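Local coordinates for membrane-associated protein VP24 (Marburg virus - Musoke, Kenya, 1980, PDB 4OR8), which may act as a minor matrix protein in assembly of the viral nucleocapsid and in virion budding, and interacts with the nucleoprotein, at residues R130-V133 with H134-E138; N153-G156 with I157-S161; G236-A239 with E240-R244. All coordinates share one frame; numbering follows the deposited sequence.

Each of the three contacts joins residues three to five positions apart in one continuous stretch, so they follow in series along the chain, with none nesting or crossing and no long loop closed. Interaction 1 is a piece of helix 127-142. Interaction 2 comes next, at the end of helix 152-158, where the chain turns into helix 161-178. These two touch: I132 CD1 packs 3.8 Å from L155 CD2, tying the consecutive helices together. Interaction 3 lies much later, where strand 228-239 of the mixed sheet runs into helix 240-244. Its centre is about 24 Å from that of interaction 1 and about 31 Å from that of interaction 2, and it touches neither.

Interaction 1: R130-V133 with H134-E138; sequences RSIV and HMLSE
I132 meets both M135 and L136, one turn further on, in a regular stretch of alpha-helix 127-142. Four backbone bonds of the i to i+4 kind hold the turns together: H134 N to R130 O, M135 N to S131 O, L136 N to I132 O, and S137 N to V133 O. The third measures 2.9 Å between L136 N and I132 O.

The apolar contacts divide between the two branches of I132. CG1 lies beside the backbone N (chi1 -73°) and meets the M135 methyl, CG1 to CE 4.0 Å, the two side chains slanting across each other. M135 brings that methyl back over the preceding turn because its chain is bent at the last torsion, chi3 -80°; CE comes 3.6 Å from I132 CA. The other branch touches L136 more loosely, I132 CG2 to L136 CD1 4.3 Å. One turn on from H134, E138 lays its CG over one face of the imidazole, 4.2 Å above the plane and offset toward the rim.

Three polar side chains, R130, S131 and S137, bond to backbone carbonyls outside the stretch. R130 NH2 bonds to Q122 O, S131 OG turns back to G128 O in the same helix, and S137 OG bonds to G113 O, which links this helix to helix 104-115. H134 and S137 both touch K117, and L136 rests on I148, in the loops that follow helices 104-115 and 127-142. I132 leans on helix 152-158, where it reaches Y158, so that its face of helix 127-142 packs against the next helix in the chain.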
loop_
_atom_site.group_PDB
_atom_site.type_symbol
_atom_site.label_atom_id
_atom_site.label_comp_id
_atom_site.label_asym_id
_atom_site.label_seq_id
_atom_site.Cartn_x
_atom_site.Cartn_y
_atom_site.Cartn_z
ATOM N N ARG B 130 32.062 -7.540 1.608
ATOM C CA ARG B 130 31.570 -6.491 0.722
ATOM C C ARG B 130 31.557 -6.971 -0.724
ATOM O O ARG B 130 30.626 -6.683 -1.474
ATOM C CB ARG B 130 32.418 -5.224 0.851
ATOM C CG ARG B 130 32.003 -4.120 -0.102
ATOM C CD ARG B 130 32.892 -2.895 0.019
ATOM N NE ARG B 130 32.625 -2.129 1.232
ATOM C CZ ARG B 130 33.472 -2.018 2.250
ATOM N NH1 ARG B 130 34.653 -2.621 2.202
ATOM N NH2 ARG B 130 33.143 -1.297 3.313
ATOM N N SER B 131 32.590 -7.714 -1.105
ATOM C CA SER B 131 32.677 -8.252 -2.456
ATOM C C SER B 131 31.670 -9.382 -2.657
ATOM O O SER B 131 31.199 -9.611 -3.772
ATOM C CB SER B 131 34.097 -8.737 -2.760
ATOM O OG SER B 131 34.403 -9.914 -2.034
ATOM N N ILE B 132 31.345 -10.089 -1.578
ATOM C CA ILE B 132 30.305 -11.109 -1.624
ATOM C C ILE B 132 28.951 -10.451 -1.868
ATOM O O ILE B 132 28.187 -10.883 -2.735
ATOM C CB ILE B 132 30.261 -11.935 -0.327
ATOM C CG1 ILE B 132 31.467 -12.873 -0.261
ATOM C CG2 ILE B 132 28.974 -12.737 -0.244
ATOM C CD1 ILE B 132 31.510 -13.732 0.987
ATOM N N VAL B 133 28.671 -9.397 -1.108
ATOM C CA VAL B 133 27.445 -8.624 -1.272
ATOM C C VAL B 133 27.320 -8.120 -2.709
ATOM O O VAL B 133 26.226 -8.068 -3.272
ATOM C CB VAL B 133 27.385 -7.440 -0.283
ATOM C CG1 VAL B 133 26.215 -6.521 -0.601
ATOM C CG2 VAL B 133 27.282 -7.949 1.148
ATOM N N HIS B 134 28.454 -7.772 -3.305
ATOM C CA HIS B 134 28.475 -7.332 -4.692
ATOM C C HIS B 134 28.020 -8.444 -5.631
ATOM O O HIS B 134 27.225 -8.213 -6.543
ATOM C CB HIS B 134 29.870 -6.853 -5.083
ATOM C CG HIS B 134 29.953 -6.316 -6.475
ATOM N ND1 HIS B 134 30.604 -6.982 -7.492
ATOM C CD2 HIS B 134 29.463 -5.179 -7.022
ATOM C CE1 HIS B 134 30.515 -6.275 -8.604
ATOM N NE2 HIS B 134 29.827 -5.177 -8.347
ATOM N N MET B 135 28.526 -9.651 -5.402
ATOM C CA MET B 135 28.119 -10.811 -6.183
ATOM C C MET B 135 26.630 -11.085 -6.008
ATOM O O MET B 135 25.928 -11.350 -6.984
ATOM C CB MET B 135 28.931 -12.047 -5.784
ATOM C CG MET B 135 30.339 -12.083 -6.356
ATOM S SD MET B 135 31.259 -13.559 -5.873
ATOM C CE MET B 135 31.788 -13.123 -4.221
ATOM N N LEU B 136 26.155 -11.021 -4.765
ATOM C CA LEU B 136 24.739 -11.229 -4.468
ATOM C C LEU B 136 23.884 -10.205 -5.191
ATOM O O LEU B 136 22.863 -10.538 -5.790
ATOM C CB LEU B 136 24.480 -11.141 -2.963
ATOM C CG LEU B 136 25.047 -12.271 -2.104
ATOM C CD1 LEU B 136 24.764 -12.024 -0.628
ATOM C CD2 LEU B 136 24.483 -13.610 -2.543
ATOM N N SER B 137 24.317 -8.953 -5.132
ATOM C CA SER B 137 23.587 -7.862 -5.758
ATOM C C SER B 137 23.436 -8.075 -7.261
ATOM O O SER B 137 22.351 -7.885 -7.810
ATOM C CB SER B 137 24.275 -6.527 -5.477
ATOM O OG SER B 137 23.524 -5.457 -6.016
ATOM N N GLU B 138 24.524 -8.469 -7.918
ATOM C CA GLU B 138 24.493 -8.728 -9.353
ATOM C C GLU B 138 23.568 -9.893 -9.669
ATOM O O GLU B 138 22.849 -9.873 -10.666
ATOM C CB GLU B 138 25.896 -9.011 -9.895
ATOM C CG GLU B 138 26.766 -7.774 -10.045
ATOM C CD GLU B 138 28.121 -8.076 -10.668
ATOM O OE1 GLU B 138 28.488 -9.267 -10.769
ATOM O OE2 GLU B 138 28.821 -7.116 -11.058
#

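Interaction 2: N153-G156 with I157-S161; sequences NLLG and IYLTS
L154 O is gripped by two backbone N-H groups where helix 152-158 comes to its end: Y158 N bonds to it at 3.0 Å, and I157 N adds a weak bond at 3.5 Å. This is the C-terminal end of a short helix running into an inverse gamma turn centred on L159, from which the chain starts helix 161-178. The last turn also has L159 N bonded to L155 O at 3.0 Å, although this donor stands above the carbonyl plane, 38° out of it.

The side chains follow the same turn. L155 and L159 run abreast in the same direction, with their CD2 methyls 3.8 Å apart; both touch helix 127-142, where L159 meets F129. I157 has CG1 between its backbone N and carbonyl carbon (chi1 54°), which sets that carbon 3.4 Å from N153 O and over the centre of the Y158 ring, 3.7 Å above its plane. L154 CD2 comes loosely to Y158 CE2 at 4.4 Å, while the Y158 side chain also touches F129 of helix 127-142.

T160 is the N-cap of the following helix, its OG1 weakly bonded to M163 N. The gamma turn itself is closed by a weak bond from T160 N to Y158 O, 3.1 Å long.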
loop_
_atom_site.group_PDB
_atom_site.type_symbol
_atom_site.label_atom_id
_atom_site.label_comp_id
_atom_site.label_asym_id
_atom_site.label_seq_id
_atom_site.Cartn_x
_atom_site.Cartn_y
_atom_site.Cartn_z
ATOM N N ASN B 153 34.930 -21.253 0.959
ATOM C CA ASN B 153 36.179 -20.660 1.417
ATOM C C ASN B 153 36.017 -19.175 1.726
ATOM O O ASN B 153 36.530 -18.683 2.733
ATOM C CB ASN B 153 37.284 -20.872 0.381
ATOM C CG ASN B 153 37.749 -22.314 0.309
ATOM O OD1 ASN B 153 37.098 -23.217 0.834
ATOM N ND2 ASN B 153 38.884 -22.537 -0.344
ATOM N N LEU B 154 35.300 -18.469 0.856
ATOM C CA LEU B 154 35.049 -17.045 1.044
ATOM C C LEU B 154 33.980 -16.819 2.103
ATOM O O LEU B 154 34.079 -15.895 2.910
ATOM C CB LEU B 154 34.620 -16.391 -0.270
ATOM C CG LEU B 154 35.607 -16.452 -1.438
ATOM C CD1 LEU B 154 35.041 -15.721 -2.647
ATOM C CD2 LEU B 154 36.958 -15.875 -1.041
ATOM N N LEU B 155 32.960 -17.671 2.095
ATOM C CA LEU B 155 31.879 -17.582 3.068
ATOM C C LEU B 155 32.368 -17.915 4.474
ATOM O O LEU B 155 31.891 -17.352 5.457
ATOM C CB LEU B 155 30.735 -18.524 2.687
ATOM C CG LEU B 155 30.030 -18.272 1.353
ATOM C CD1 LEU B 155 29.005 -19.361 1.081
ATOM C CD2 LEU B 155 29.374 -16.902 1.344
ATOM N N GLY B 156 33.328 -18.830 4.559
ATOM C CA GLY B 156 33.800 -19.323 5.839
ATOM C C GLY B 156 34.633 -18.336 6.630
ATOM O O GLY B 156 34.915 -18.555 7.808
ATOM N N ILE B 157 35.036 -17.246 5.989
ATOM C CA ILE B 157 35.824 -16.232 6.677
ATOM C C ILE B 157 35.150 -14.863 6.659
ATOM O O ILE B 157 35.385 -14.040 7.544
ATOM C CB ILE B 157 37.257 -16.129 6.106
ATOM C CG1 ILE B 157 37.225 -15.915 4.595
ATOM C CG2 ILE B 157 38.052 -17.382 6.430
ATOM C CD1 ILE B 157 38.596 -15.973 3.951
ATOM N N TYR B 158 34.301 -14.631 5.663
ATOM C CA TYR B 158 33.693 -13.315 5.478
ATOM C C TYR B 158 32.227 -13.249 5.892
ATOM O O TYR B 158 31.766 -12.220 6.380
ATOM C CB TYR B 158 33.868 -12.845 4.033
ATOM C CG TYR B 158 35.312 -12.620 3.658
ATOM C CD1 TYR B 158 36.191 -12.019 4.549
ATOM C CD2 TYR B 158 35.802 -13.020 2.423
ATOM C CE1 TYR B 158 37.515 -11.811 4.217
ATOM C CE2 TYR B 158 37.126 -12.818 2.080
ATOM C CZ TYR B 158 37.978 -12.212 2.982
ATOM O OH TYR B 158 39.298 -12.006 2.652
ATOM N N LEU B 159 31.496 -14.340 5.699
ATOM C CA LEU B 159 30.094 -14.385 6.102
ATOM C C LEU B 159 29.961 -14.802 7.566
ATOM O O LEU B 159 29.680 -15.962 7.876
ATOM C CB LEU B 159 29.289 -15.320 5.189
ATOM C CG LEU B 159 27.784 -15.467 5.454
ATOM C CD1 LEU B 159 27.110 -14.112 5.563
ATOM C CD2 LEU B 159 27.127 -16.298 4.366
ATOM N N THR B 160 30.178 -13.849 8.465
ATOM C CA THR B 160 30.036 -14.101 9.893
ATOM C C THR B 160 28.628 -13.743 10.361
ATOM O O THR B 160 27.844 -13.169 9.606
ATOM C CB THR B 160 31.064 -13.299 10.707
ATOM O OG1 THR B 160 30.926 -11.903 10.414
ATOM C CG2 THR B 160 32.473 -13.744 10.360
ATOM N N SER B 161 28.309 -14.082 11.605
ATOM C CA SER B 161 27.000 -13.752 12.154
ATOM C C SER B 161 26.808 -12.237 12.201
ATOM O O SER B 161 25.731 -11.732 11.890
ATOM C CB SER B 161 26.813 -14.368 13.545
ATOM O OG SER B 161 27.603 -13.701 14.512
#

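Interaction 3: G236-A239 with E240-R244; sequences GLVA and EAVLR
V238 and A239 end strand 228-239, and the chain bends into helix 240-244; the axes of the two short segments make 54° with each other and approach to 5.8 Å. This is a strand-to-helix junction at the end of a strand of the mixed sheet, buried near the middle of the chain. A single backbone bond spans it, V242 N to A239 O at 3.1 Å, with the donor well above the carbonyl plane, 50° out of it. R244 N to E240 O, 2.9 Å, carries the helical pattern on.

Valines bridge the bend. V238 CG1, anti to the backbone N (chi1 177°), meets V242 CB at 3.8 Å, the two side chains crossing at about a right angle. The same methyl lies 4.2 Å from L243 CG, and A239 CB lies as far, 4.2 Å, from V242 CG2. The E240 carboxylate forms a salt bridge with R206 and another with R244 of the second subunit, so this end of the helix meets the partner chain; E240 OE2 and R244 NH2 of the same chain clash, leaving their placement doubtful.

The strand side stays hydrogen-bonded to strand 210-221, through G236 with V213 and V238 with F211. V242 packs against F61, I63 and P64 of strand 59-64, while L243 touches L108 and L111 of helix 104-115 and F175 and M178 of helix 161-178.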
loop_
_atom_site.group_PDB
_atom_site.type_symbol
_atom_site.label_atom_id
_atom_site.label_comp_id
_atom_site.label_asym_id
_atom_site.label_seq_id
_atom_site.Cartn_x
_atom_site.Cartn_y
_atom_site.Cartn_z
ATOM N N GLY B 236 7.704 -3.115 -12.976
ATOM C CA GLY B 236 6.741 -3.833 -12.167
ATOM C C GLY B 236 6.305 -2.981 -10.995
ATOM O O GLY B 236 6.815 -1.881 -10.797
ATOM N N LEU B 237 5.362 -3.491 -10.212
ATOM C CA LEU B 237 4.831 -2.744 -9.086
ATOM C C LEU B 237 4.915 -3.559 -7.805
ATOM O O LEU B 237 4.301 -4.621 -7.694
ATOM C CB LEU B 237 3.379 -2.347 -9.357
ATOM C CG LEU B 237 2.654 -1.565 -8.263
ATOM C CD1 LEU B 237 3.345 -0.237 -8.014
ATOM C CD2 LEU B 237 1.196 -1.349 -8.635
ATOM N N VAL B 238 5.685 -3.067 -6.840
ATOM C CA VAL B 238 5.752 -3.707 -5.534
ATOM C C VAL B 238 4.792 -3.021 -4.570
ATOM O O VAL B 238 4.913 -1.826 -4.306
ATOM C CB VAL B 238 7.177 -3.697 -4.950
ATOM C CG1 VAL B 238 7.175 -4.307 -3.561
ATOM C CG2 VAL B 238 8.132 -4.460 -5.857
ATOM N N ALA B 239 3.831 -3.786 -4.059
ATOM C CA ALA B 239 2.826 -3.260 -3.146
ATOM C C ALA B 239 3.462 -2.784 -1.850
ATOM O O ALA B 239 4.407 -3.390 -1.350
ATOM C CB ALA B 239 1.772 -4.305 -2.863
ATOM N N GLU B 240 2.923 -1.699 -1.315
ATOM C CA GLU B 240 3.455 -1.053 -0.122
ATOM C C GLU B 240 3.608 -2.005 1.062
ATOM O O GLU B 240 4.605 -1.951 1.782
ATOM C CB GLU B 240 2.546 0.116 0.256
ATOM C CG GLU B 240 3.097 1.039 1.317
ATOM C CD GLU B 240 2.225 2.266 1.507
ATOM O OE1 GLU B 240 1.364 2.519 0.637
ATOM O OE2 GLU B 240 2.394 2.973 2.522
ATOM N N ALA B 241 2.622 -2.880 1.253
ATOM C CA ALA B 241 2.613 -3.814 2.376
ATOM C C ALA B 241 3.819 -4.759 2.379
ATOM O O ALA B 241 4.302 -5.161 3.439
ATOM C CB ALA B 241 1.320 -4.602 2.392
ATOM N N VAL B 242 4.297 -5.109 1.190
ATOM C CA VAL B 242 5.462 -5.975 1.041
ATOM C C VAL B 242 6.670 -5.440 1.806
ATOM O O VAL B 242 7.379 -6.190 2.477
ATOM C CB VAL B 242 5.852 -6.122 -0.444
ATOM C CG1 VAL B 242 7.177 -6.857 -0.581
ATOM C CG2 VAL B 242 4.750 -6.833 -1.216
ATOM N N LEU B 243 6.888 -4.133 1.706
ATOM C CA LEU B 243 8.049 -3.500 2.322
ATOM C C LEU B 243 7.747 -2.935 3.707
ATOM O O LEU B 243 8.636 -2.846 4.552
ATOM C CB LEU B 243 8.596 -2.401 1.411
ATOM C CG LEU B 243 8.883 -2.841 -0.024
ATOM C CD1 LEU B 243 9.361 -1.677 -0.862
ATOM C CD2 LEU B 243 9.906 -3.966 -0.042
ATOM N N ARG B 244 6.494 -2.555 3.940
ATOM C CA ARG B 244 6.113 -1.965 5.221
ATOM C C ARG B 244 6.238 -2.976 6.356
ATOM O O ARG B 244 6.514 -2.618 7.500
ATOM C CB ARG B 244 4.692 -1.405 5.159
ATOM C CG ARG B 244 4.274 -0.669 6.413
ATOM C CD ARG B 244 2.929 -0.004 6.236
ATOM N NE ARG B 244 2.964 1.063 5.241
ATOM C CZ ARG B 244 3.493 2.264 5.453
ATOM N NH1 ARG B 244 4.053 2.548 6.621
ATOM N NH2 ARG B 244 3.472 3.178 4.497
#